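Local coordinates for protein Pab-dependent poly(a)-specific ribonuclease subunit PAN2 (Neurospora crassa, PDB 4CZX) that probably serves as the catalytic subunit of a cytoplasmic deadenylase that shortens mRNA poly(A) tails, here represented by its N-terminal WD40 domain, at residues 113-121 and 156-165; 200-211 and 221-232. One frame throughout, in Å; residues are numbered along the deposited sequence.

Both contacts belong to the N-terminal WD40 propeller of PAN2, and their centres lie about 15 Å apart. Contact 1 (113-121 with 156-165) joins the first strands of two successive blades, whereas contact 2 (200-211 with 221-232) pairs the two middle strands of the next blade along the chain. They meet at their turns: Arg163 of contact 1 holds contact 2 through a salt bridge from NH2 to Asp203 OD1, 2.7 Å, and a probable hydrogen bond from NE to Asn202 O, also 2.7 Å. Neither contact contains the nuclease site, whose metals bind in the separate exonuclease domain. Ser157 OG, hydrogen-bonded to Trp132 NE1, also binds a MES molecule, probably from the crystallisation liquor.

Contact 1 (113-121 and 156-165); sequences DLRAMSFTS and YSFLKMSRYI
Ala116 lies beside Phe158, and Ser118 beside Lys160, where strands 114-119 and 158-161 run parallel, 6° apart in direction with a closest axis approach of 5.0 Å. The strands are not paired as in a continuous sheet: Met117 O and Leu159 O, both acceptors, face each other at 3.3 Å, and two waters bridge the backbones, one taking protons from Phe119 N and Met161 N, the other between Arg115 O and Ser157 O. Side chains fill the seam instead. Leu159 lies between two small residues, its CB against Ser118 CB (3.6 Å) and its CG against Ala116 CB (3.9 Å). Met161 starts with CG opposite the backbone N (chi1 175°) and bends at the next bond, which brings CE to 3.4 Å from Thr120 O. Ile165 CD1 runs alongside Thr120 CG2.

Arg115 touches the other strand with its base, CB being 3.6 Å from Tyr156 O, a buried carbonyl with no polar partner in the model. Its guanidinium turns back to grip Asp113 side-on: NE reaches OD1 in 2.9 Å with a nearly straight 168° bond, and NH2 takes OD2. The same group makes a cation-pi contact with Trp132. With an alanine here, Asp113 would probably lose its charged mate, although Ser90 would still bind OD1, and Trp132 would lose its cationic neighbour. Classic beta bulges at Arg115-Ala116 opposite Ala130, and at Ser157-Phe158 opposite Ala168, interrupt both strands, and the chain turns a corner at Ser157. Side-by-side first strands of consecutive four-stranded antiparallel sheets are characteristic of blade-to-blade packing in a WD40 beta-propeller.

Contact 2 (200-211 and 221-232); sequences TSNDFIVTCGGS and ILDPYVKVFDLK
Ile205 CD1 approaches the Phe229 ring obliquely, 3.9 Å from its CD2, while Val228 CG1 meets the Phe204 ring in the same slanting manner; Trp188 adds a second ring to Phe229, its plane turned by about 45°. The Tyr225 ring carries Asp223 CB over one face, toward the rim. These groups belong to the second and third strands of a four-stranded propeller blade. The antiparallel register is fixed by reciprocal bonds in the hydrogen-bonded pairs Ile205-Phe229 and Thr207-Lys227, such as Ile205 N to Phe229 O at 2.8 Å, and Val206-Val228 is a non-hydrogen-bonded pair between them.

Side chains split between the two faces. Ile205 and Phe229 share one face, where Ile205 CG1 also meets Leu231 CG at 3.8 Å. On the other, Val206 CB packs against Val226 CG1, also at 3.8 Å, a methyl set opposite the backbone N (chi1 170°). Thr207 OG1 comes within 3.3 Å of Lys227 CB and is hydrogen-bonded to His191.

Beyond Cys208 the nearest-residue register shifts, from Cys208-Val226 to Gly210-Leu222, and Asp223 N donates to Gly209 O. Gly210 CA approaches Ile221 O to 3.5 Å, and a beta carbon on this backbone would probably crowd that oxygen. His191 also binds Asp223 OD2, so one imidazole bonds to both segments. The same carboxylate oxygen receives a water proton at 2.6 Å, and that water is hydrogen-bonded to Ser211 OG at 2.7 Å.

Contact 1 (113-121 and 156-165)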
loop_
_atom_site.group_PDB
_atom_site.type_symbol
_atom_site.label_atom_id
_atom_site.label_comp_id
_atom_site.label_asym_id
_atom_site.label_seq_id
_atom_site.Cartn_x
_atom_site.Cartn_y
_atom_site.Cartn_z
ATOM N N ASP A 113 1.137 -9.167 -30.299
ATOM C CA ASP A 113 -0.162 -9.776 -30.058
ATOM C C ASP A 113 -0.089 -11.282 -30.310
ATOM O O ASP A 113 -0.716 -11.800 -31.243
ATOM C CB ASP A 113 -1.241 -9.126 -30.932
ATOM C CG ASP A 113 -2.649 -9.518 -30.507
ATOM O OD1 ASP A 113 -2.797 -10.160 -29.446
ATOM O OD2 ASP A 113 -3.612 -9.184 -31.224
ATOM N N LEU A 114 0.698 -11.971 -29.480
ATOM C CA LEU A 114 0.829 -13.428 -29.554
ATOM C C LEU A 114 -0.486 -14.110 -29.229
ATOM O O LEU A 114 -1.207 -13.650 -28.350
ATOM C CB LEU A 114 1.899 -13.925 -28.576
ATOM C CG LEU A 114 3.314 -13.375 -28.732
ATOM C CD1 LEU A 114 4.189 -13.979 -27.646
ATOM C CD2 LEU A 114 3.858 -13.714 -30.103
ATOM N N ARG A 115 -0.784 -15.214 -29.912
ATOM C CA ARG A 115 -2.044 -15.931 -29.707
ATOM C C ARG A 115 -1.874 -17.433 -29.532
ATOM O O ARG A 115 -2.780 -18.121 -29.041
ATOM C CB ARG A 115 -2.991 -15.690 -30.892
ATOM C CG ARG A 115 -3.431 -14.233 -31.068
ATOM C CD ARG A 115 -4.228 -13.730 -29.872
ATOM N NE ARG A 115 -4.629 -12.332 -30.090
ATOM C CZ ARG A 115 -5.742 -11.956 -30.721
ATOM N NH1 ARG A 115 -6.595 -12.864 -31.191
ATOM N NH2 ARG A 115 -6.011 -10.659 -30.885
ATOM N N ALA A 116 -0.720 -17.949 -29.953
ATOM C CA ALA A 116 -0.556 -19.376 -30.079
ATOM C C ALA A 116 0.891 -19.802 -29.975
ATOM O O ALA A 116 1.808 -19.085 -30.374
ATOM C CB ALA A 116 -1.136 -19.865 -31.427
ATOM N N MET A 117 1.081 -21.005 -29.476
ATOM C CA MET A 117 2.393 -21.616 -29.565
ATOM C C MET A 117 2.327 -23.119 -29.616
ATOM O O MET A 117 1.320 -23.734 -29.236
ATOM C CB MET A 117 3.236 -21.188 -28.396
ATOM C CG MET A 117 2.652 -21.613 -27.161
ATOM S SD MET A 117 3.825 -21.061 -25.954
ATOM C CE MET A 117 2.810 -21.467 -24.658
ATOM N N SER A 118 3.417 -23.709 -30.080
ATOM C CA SER A 118 3.496 -25.154 -30.241
ATOM C C SER A 118 4.927 -25.621 -30.092
ATOM O O SER A 118 5.864 -24.829 -30.181
ATOM C CB SER A 118 2.960 -25.578 -31.616
ATOM O OG SER A 118 3.880 -25.226 -32.639
ATOM N N PHE A 119 5.100 -26.916 -29.892
ATOM C CA PHE A 119 6.420 -27.500 -30.002
ATOM C C PHE A 119 6.799 -27.572 -31.477
ATOM O O PHE A 119 5.992 -27.241 -32.355
ATOM C CB PHE A 119 6.452 -28.867 -29.318
ATOM C CG PHE A 119 6.157 -28.786 -27.845
ATOM C CD1 PHE A 119 7.068 -28.195 -26.984
ATOM C CD2 PHE A 119 4.961 -29.265 -27.328
ATOM C CE1 PHE A 119 6.804 -28.088 -25.626
ATOM C CE2 PHE A 119 4.687 -29.159 -25.975
ATOM C CZ PHE A 119 5.616 -28.578 -25.118
ATOM N N THR A 120 8.037 -27.966 -31.744
ATOM C CA THR A 120 8.550 -27.991 -33.103
ATOM C C THR A 120 9.168 -29.364 -33.361
ATOM O O THR A 120 8.611 -30.375 -32.945
ATOM C CB THR A 120 9.588 -26.865 -33.346
ATOM O OG1 THR A 120 10.770 -27.108 -32.567
ATOM C CG2 THR A 120 8.993 -25.496 -32.969
ATOM N N SER A 121 10.318 -29.397 -34.018
ATOM C CA SER A 121 10.942 -30.670 -34.368
ATOM C C SER A 121 11.856 -31.180 -33.255
ATOM O O SER A 121 12.528 -32.202 -33.423
ATOM C CB SER A 121 11.741 -30.539 -35.667
ATOM O OG SER A 121 12.877 -29.712 -35.480
ATOM N N TYR A 156 -1.794 -16.161 -37.050
ATOM C CA TYR A 156 -2.273 -17.426 -36.516
ATOM C C TYR A 156 -3.059 -17.311 -35.213
ATOM O O TYR A 156 -2.694 -16.536 -34.329
ATOM C CB TYR A 156 -1.078 -18.376 -36.312
ATOM C CG TYR A 156 -0.412 -18.768 -37.614
ATOM C CD1 TYR A 156 -1.109 -19.484 -38.578
ATOM C CD2 TYR A 156 0.904 -18.422 -37.882
ATOM C CE1 TYR A 156 -0.512 -19.851 -39.778
ATOM C CE2 TYR A 156 1.514 -18.792 -39.074
ATOM C CZ TYR A 156 0.793 -19.509 -40.021
ATOM O OH TYR A 156 1.371 -19.875 -41.211
ATOM N N SER A 157 -4.109 -18.126 -35.088
ATOM C CA SER A 157 -4.855 -18.240 -33.834
ATOM C C SER A 157 -4.544 -19.508 -33.033
ATOM O O SER A 157 -4.778 -19.540 -31.825
ATOM C CB SER A 157 -6.361 -18.188 -34.106
ATOM O OG SER A 157 -6.716 -16.955 -34.717
ATOM N N PHE A 158 -4.070 -20.549 -33.720
ATOM C CA PHE A 158 -3.704 -21.833 -33.105
ATOM C C PHE A 158 -2.464 -22.402 -33.768
ATOM O O PHE A 158 -2.269 -22.245 -34.982
ATOM C CB PHE A 158 -4.808 -22.897 -33.234
ATOM C CG PHE A 158 -6.081 -22.562 -32.530
ATOM C CD1 PHE A 158 -7.082 -21.871 -33.188
ATOM C CD2 PHE A 158 -6.302 -22.975 -31.230
ATOM C CE1 PHE A 158 -8.267 -21.559 -32.547
ATOM C CE2 PHE A 158 -7.490 -22.669 -30.589
ATOM C CZ PHE A 158 -8.474 -21.971 -31.250
ATOM N N LEU A 159 -1.667 -23.099 -32.963
ATOM C CA LEU A 159 -0.521 -23.881 -33.421
ATOM C C LEU A 159 -0.494 -25.181 -32.637
ATOM O O LEU A 159 -0.670 -25.163 -31.423
ATOM C CB LEU A 159 0.796 -23.123 -33.205
ATOM C CG LEU A 159 1.027 -21.814 -33.970
ATOM C CD1 LEU A 159 2.263 -21.096 -33.428
ATOM C CD2 LEU A 159 1.214 -22.121 -35.444
ATOM N N LYS A 160 -0.293 -26.310 -33.311
ATOM C CA LYS A 160 -0.027 -27.550 -32.584
ATOM C C LYS A 160 0.811 -28.507 -33.416
ATOM O O LYS A 160 0.544 -28.734 -34.601
ATOM C CB LYS A 160 -1.332 -28.230 -32.137
ATOM C CG LYS A 160 -1.096 -29.572 -31.418
ATOM C CD LYS A 160 -2.279 -29.991 -30.547
ATOM C CE LYS A 160 -2.089 -31.405 -29.973
ATOM N NZ LYS A 160 -3.201 -31.776 -29.041
ATOM N N MET A 161 1.834 -29.057 -32.770
ATOM C CA MET A 161 2.733 -30.015 -33.376
ATOM C C MET A 161 2.220 -31.437 -33.223
ATOM O O MET A 161 1.915 -31.872 -32.119
ATOM C CB MET A 161 4.122 -29.889 -32.734
ATOM C CG MET A 161 5.124 -30.914 -33.205
ATOM S SD MET A 161 5.490 -30.825 -34.970
ATOM C CE MET A 161 6.656 -32.194 -35.100
ATOM N N SER A 162 2.099 -32.146 -34.338
ATOM C CA SER A 162 1.876 -33.586 -34.306
ATOM C C SER A 162 2.909 -34.213 -35.214
ATOM O O SER A 162 4.060 -34.397 -34.817
ATOM C CB SER A 162 0.454 -33.957 -34.743
ATOM O OG SER A 162 0.091 -33.322 -35.964
ATOM N N ARG A 163 2.494 -34.533 -36.436
ATOM C CA ARG A 163 3.411 -34.961 -37.489
ATOM C C ARG A 163 4.080 -33.722 -38.087
ATOM O O ARG A 163 5.256 -33.741 -38.449
ATOM C CB ARG A 163 2.661 -35.750 -38.569
ATOM C CG ARG A 163 3.569 -36.384 -39.613
ATOM C CD ARG A 163 2.782 -37.059 -40.742
ATOM N NE ARG A 163 1.844 -38.073 -40.264
ATOM C CZ ARG A 163 2.032 -39.385 -40.381
ATOM N NH1 ARG A 163 3.133 -39.851 -40.958
ATOM N NH2 ARG A 163 1.116 -40.230 -39.920
ATOM N N TYR A 164 3.293 -32.655 -38.185
ATOM C CA TYR A 164 3.724 -31.352 -38.684
ATOM C C TYR A 164 3.176 -30.310 -37.734
ATOM O O TYR A 164 2.359 -30.630 -36.873
ATOM C CB TYR A 164 3.201 -31.074 -40.104
ATOM C CG TYR A 164 3.496 -32.160 -41.114
ATOM C CD1 TYR A 164 4.790 -32.377 -41.572
ATOM C CD2 TYR A 164 2.484 -32.967 -41.602
ATOM C CE1 TYR A 164 5.066 -33.374 -42.487
ATOM C CE2 TYR A 164 2.744 -33.965 -42.522
ATOM C CZ TYR A 164 4.038 -34.163 -42.964
ATOM O OH TYR A 164 4.305 -35.153 -43.876
ATOM N N ILE A 165 3.598 -29.063 -37.900
ATOM C CA ILE A 165 3.000 -27.977 -37.143
ATOM C C ILE A 165 1.728 -27.549 -37.862
ATOM O O ILE A 165 1.784 -27.052 -38.980
ATOM C CB ILE A 165 3.959 -26.778 -36.986
ATOM C CG1 ILE A 165 5.164 -27.178 -36.128
ATOM C CG2 ILE A 165 3.243 -25.584 -36.360
ATOM C CD1 ILE A 165 6.259 -26.127 -36.093
HETATM O O HOH W 1 -3.894 -20.628 -29.367
HETATM O O HOH W 2 2.347 -28.503 -29.869
#

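Contact 2 (200-211 and 221-232)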
loop_
_atom_site.group_PDB
_atom_site.type_symbol
_atom_site.label_atom_id
_atom_site.label_comp_id
_atom_site.label_asym_id
_atom_site.label_seq_id
_atom_site.Cartn_x
_atom_site.Cartn_y
_atom_site.Cartn_z
ATOM N N THR A 200 -5.027 -32.019 -33.349
ATOM C CA THR A 200 -4.392 -32.867 -34.332
ATOM C C THR A 200 -3.693 -34.037 -33.652
ATOM O O THR A 200 -3.192 -33.900 -32.541
ATOM C CB THR A 200 -3.385 -32.057 -35.209
ATOM O OG1 THR A 200 -2.669 -32.947 -36.069
ATOM C CG2 THR A 200 -2.384 -31.287 -34.345
ATOM N N SER A 201 -3.728 -35.184 -34.324
ATOM C CA SER A 201 -2.944 -36.363 -33.981
ATOM C C SER A 201 -1.933 -36.537 -35.099
ATOM O O SER A 201 -1.916 -35.737 -36.034
ATOM C CB SER A 201 -3.834 -37.596 -33.852
ATOM O OG SER A 201 -4.446 -37.914 -35.098
ATOM N N ASN A 202 -1.105 -37.576 -35.043
ATOM C CA ASN A 202 -0.132 -37.767 -36.109
ATOM C C ASN A 202 -0.829 -38.055 -37.443
ATOM O O ASN A 202 -0.237 -37.858 -38.501
ATOM C CB ASN A 202 0.870 -38.900 -35.769
ATOM C CG ASN A 202 1.835 -38.514 -34.648
ATOM O OD1 ASN A 202 2.132 -37.330 -34.438
ATOM N ND2 ASN A 202 2.326 -39.512 -33.918
ATOM N N ASP A 203 -2.088 -38.499 -37.401
ATOM C CA ASP A 203 -2.791 -38.869 -38.633
ATOM C C ASP A 203 -3.895 -37.904 -39.090
ATOM O O ASP A 203 -4.338 -37.980 -40.243
ATOM C CB ASP A 203 -3.404 -40.262 -38.497
ATOM C CG ASP A 203 -2.358 -41.346 -38.346
ATOM O OD1 ASP A 203 -1.191 -41.126 -38.752
ATOM O OD2 ASP A 203 -2.714 -42.420 -37.823
ATOM N N PHE A 204 -4.358 -37.021 -38.207
ATOM C CA PHE A 204 -5.488 -36.152 -38.544
ATOM C C PHE A 204 -5.359 -34.717 -38.059
ATOM O O PHE A 204 -4.706 -34.442 -37.053
ATOM C CB PHE A 204 -6.793 -36.709 -37.962
ATOM C CG PHE A 204 -7.127 -38.101 -38.425
ATOM C CD1 PHE A 204 -7.775 -38.309 -39.633
ATOM C CD2 PHE A 204 -6.808 -39.195 -37.642
ATOM C CE1 PHE A 204 -8.082 -39.606 -40.055
ATOM C CE2 PHE A 204 -7.111 -40.490 -38.063
ATOM C CZ PHE A 204 -7.753 -40.684 -39.265
ATOM N N ILE A 205 -6.005 -33.808 -38.787
ATOM C CA ILE A 205 -6.387 -32.511 -38.233
ATOM C C ILE A 205 -7.905 -32.436 -38.139
ATOM O O ILE A 205 -8.609 -32.913 -39.037
ATOM C CB ILE A 205 -5.905 -31.324 -39.082
ATOM C CG1 ILE A 205 -4.474 -31.533 -39.574
ATOM C CG2 ILE A 205 -6.069 -30.004 -38.295
ATOM C CD1 ILE A 205 -4.011 -30.432 -40.513
ATOM N N VAL A 206 -8.405 -31.849 -37.055
ATOM C CA VAL A 206 -9.831 -31.579 -36.929
ATOM C C VAL A 206 -10.040 -30.130 -36.480
ATOM O O VAL A 206 -9.299 -29.610 -35.641
ATOM C CB VAL A 206 -10.526 -32.551 -35.945
ATOM C CG1 VAL A 206 -10.746 -33.915 -36.590
ATOM C CG2 VAL A 206 -9.728 -32.667 -34.628
ATOM N N THR A 207 -11.028 -29.456 -37.064
ATOM C CA THR A 207 -11.283 -28.068 -36.696
ATOM C C THR A 207 -12.760 -27.774 -36.541
ATOM O O THR A 207 -13.610 -28.445 -37.143
ATOM C CB THR A 207 -10.721 -27.054 -37.730
ATOM O OG1 THR A 207 -11.387 -27.231 -38.989
ATOM C CG2 THR A 207 -9.207 -27.208 -37.895
ATOM N N CYS A 208 -13.039 -26.761 -35.725
ATOM C CA CYS A 208 -14.359 -26.155 -35.622
ATOM C C CYS A 208 -14.246 -24.688 -36.029
ATOM O O CYS A 208 -13.230 -24.058 -35.780
ATOM C CB CYS A 208 -14.898 -26.256 -34.193
ATOM S SG CYS A 208 -15.027 -27.931 -33.569
ATOM N N GLY A 209 -15.276 -24.134 -36.654
ATOM C CA GLY A 209 -15.196 -22.741 -37.037
ATOM C C GLY A 209 -16.471 -22.281 -37.712
ATOM O O GLY A 209 -17.514 -22.929 -37.572
ATOM N N GLY A 210 -16.385 -21.174 -38.444
ATOM C CA GLY A 210 -17.548 -20.629 -39.137
ATOM C C GLY A 210 -17.219 -19.725 -40.311
ATOM O O GLY A 210 -16.054 -19.397 -40.562
ATOM N N SER A 211 -18.266 -19.304 -41.016
ATOM C CA SER A 211 -18.132 -18.598 -42.284
ATOM C C SER A 211 -17.952 -17.086 -42.165
ATOM O O SER A 211 -17.464 -16.457 -43.103
ATOM C CB SER A 211 -19.358 -18.885 -43.162
ATOM O OG SER A 211 -19.428 -20.263 -43.488
ATOM N N ILE A 221 -21.575 -17.390 -36.421
ATOM C CA ILE A 221 -22.281 -18.655 -36.311
ATOM C C ILE A 221 -21.344 -19.828 -36.596
ATOM O O ILE A 221 -20.585 -19.810 -37.568
ATOM C CB ILE A 221 -23.483 -18.676 -37.277
ATOM C CG1 ILE A 221 -24.350 -17.433 -37.025
ATOM C CG2 ILE A 221 -24.289 -19.960 -37.130
ATOM C CD1 ILE A 221 -25.441 -17.215 -38.047
ATOM N N LEU A 222 -21.385 -20.840 -35.735
ATOM C CA LEU A 222 -20.569 -22.045 -35.921
ATOM C C LEU A 222 -21.142 -23.010 -36.973
ATOM O O LEU A 222 -22.358 -23.070 -37.186
ATOM C CB LEU A 222 -20.416 -22.772 -34.594
ATOM C CG LEU A 222 -19.527 -22.030 -33.600
ATOM C CD1 LEU A 222 -19.798 -22.524 -32.186
ATOM C CD2 LEU A 222 -18.063 -22.238 -33.983
ATOM N N ASP A 223 -20.259 -23.775 -37.616
ATOM C CA ASP A 223 -20.666 -24.730 -38.653
ATOM C C ASP A 223 -21.241 -26.028 -38.076
ATOM O O ASP A 223 -20.844 -26.459 -36.993
ATOM C CB ASP A 223 -19.481 -25.059 -39.568
ATOM C CG ASP A 223 -19.154 -23.933 -40.537
ATOM O OD1 ASP A 223 -20.078 -23.178 -40.932
ATOM O OD2 ASP A 223 -17.974 -23.806 -40.916
ATOM N N PRO A 224 -22.173 -26.665 -38.809
ATOM C CA PRO A 224 -22.825 -27.906 -38.376
ATOM C C PRO A 224 -21.964 -29.133 -38.661
ATOM O O PRO A 224 -22.474 -30.204 -39.029
ATOM C CB PRO A 224 -24.103 -27.933 -39.223
ATOM C CG PRO A 224 -23.679 -27.280 -40.493
ATOM C CD PRO A 224 -22.767 -26.155 -40.062
ATOM N N TYR A 225 -20.656 -28.971 -38.514
ATOM C CA TYR A 225 -19.729 -30.061 -38.775
ATOM C C TYR A 225 -18.358 -29.750 -38.221
ATOM O O TYR A 225 -18.028 -28.597 -37.940
ATOM C CB TYR A 225 -19.606 -30.345 -40.275
ATOM C CG TYR A 225 -19.402 -29.106 -41.119
ATOM C CD1 TYR A 225 -18.171 -28.463 -41.167
ATOM C CD2 TYR A 225 -20.445 -28.583 -41.878
ATOM C CE1 TYR A 225 -17.983 -27.318 -41.934
ATOM C CE2 TYR A 225 -20.267 -27.439 -42.654
ATOM C CZ TYR A 225 -19.037 -26.815 -42.680
ATOM O OH TYR A 225 -18.850 -25.686 -43.445
ATOM N N VAL A 226 -17.570 -30.806 -38.075
ATOM C CA VAL A 226 -16.146 -30.694 -37.819
ATOM C C VAL A 226 -15.412 -30.959 -39.133
ATOM O O VAL A 226 -15.722 -31.930 -39.832
ATOM C CB VAL A 226 -15.690 -31.692 -36.741
ATOM C CG1 VAL A 226 -14.165 -31.739 -36.660
ATOM C CG2 VAL A 226 -16.291 -31.331 -35.400
ATOM N N LYS A 227 -14.470 -30.091 -39.490
ATOM C CA LYS A 227 -13.664 -30.317 -40.688
ATOM C C LYS A 227 -12.516 -31.277 -40.382
ATOM O O LYS A 227 -11.914 -31.204 -39.321
ATOM C CB LYS A 227 -13.125 -29.001 -41.238
ATOM C CG LYS A 227 -14.160 -28.187 -42.006
ATOM C CD LYS A 227 -14.680 -29.000 -43.208
ATOM C CE LYS A 227 -15.036 -28.105 -44.379
ATOM N NZ LYS A 227 -13.851 -27.869 -45.253
ATOM N N VAL A 228 -12.234 -32.185 -41.315
ATOM C CA VAL A 228 -11.243 -33.238 -41.088
ATOM C C VAL A 228 -10.214 -33.300 -42.210
ATOM O O VAL A 228 -10.563 -33.275 -43.393
ATOM C CB VAL A 228 -11.925 -34.631 -40.966
ATOM C CG1 VAL A 228 -10.892 -35.733 -40.667
ATOM C CG2 VAL A 228 -13.022 -34.595 -39.906
ATOM N N PHE A 229 -8.946 -33.415 -41.831
ATOM C CA PHE A 229 -7.851 -33.492 -42.791
ATOM C C PHE A 229 -6.953 -34.692 -42.488
ATOM O O PHE A 229 -6.610 -34.932 -41.332
ATOM C CB PHE A 229 -7.032 -32.195 -42.773
ATOM C CG PHE A 229 -6.014 -32.104 -43.876
ATOM C CD1 PHE A 229 -6.357 -31.551 -45.099
ATOM C CD2 PHE A 229 -4.712 -32.553 -43.683
ATOM C CE1 PHE A 229 -5.432 -31.458 -46.120
ATOM C CE2 PHE A 229 -3.781 -32.470 -44.707
ATOM C CZ PHE A 229 -4.150 -31.917 -45.936
ATOM N N ASP A 230 -6.592 -35.430 -43.534
ATOM C CA ASP A 230 -5.740 -36.615 -43.441
ATOM C C ASP A 230 -4.276 -36.205 -43.473
ATOM O O ASP A 230 -3.772 -35.820 -44.520
ATOM C CB ASP A 230 -6.063 -37.573 -44.598
ATOM C CG ASP A 230 -5.218 -38.854 -44.593
ATOM O OD1 ASP A 230 -4.221 -38.972 -43.840
ATOM O OD2 ASP A 230 -5.568 -39.753 -45.384
ATOM N N LEU A 231 -3.594 -36.297 -42.334
ATOM C CA LEU A 231 -2.211 -35.834 -42.231
ATOM C C LEU A 231 -1.227 -36.833 -42.828
ATOM O O LEU A 231 -0.141 -36.460 -43.274
ATOM C CB LEU A 231 -1.831 -35.560 -40.768
ATOM C CG LEU A 231 -1.769 -34.104 -40.312
ATOM C CD1 LEU A 231 -0.950 -33.972 -39.035
ATOM C CD2 LEU A 231 -1.237 -33.180 -41.413
ATOM N N LYS A 232 -1.615 -38.104 -42.832
ATOM C CA LYS A 232 -0.765 -39.164 -43.344
ATOM C C LYS A 232 -0.611 -39.028 -44.855
ATOM O O LYS A 232 0.499 -39.045 -45.384
ATOM C CB LYS A 232 -1.346 -40.531 -42.970
ATOM C CG LYS A 232 -0.419 -41.717 -43.209
ATOM C CD LYS A 232 -1.161 -43.029 -42.981
ATOM C CE LYS A 232 -0.348 -44.230 -43.447
ATOM N NZ LYS A 232 0.918 -44.381 -42.675
HETATM O O HOH W 3 -17.517 -25.991 -36.739
HETATM O O HOH W 4 -17.545 -22.046 -42.718
HETATM O O HOH W 5 -20.736 -20.594 -40.184
#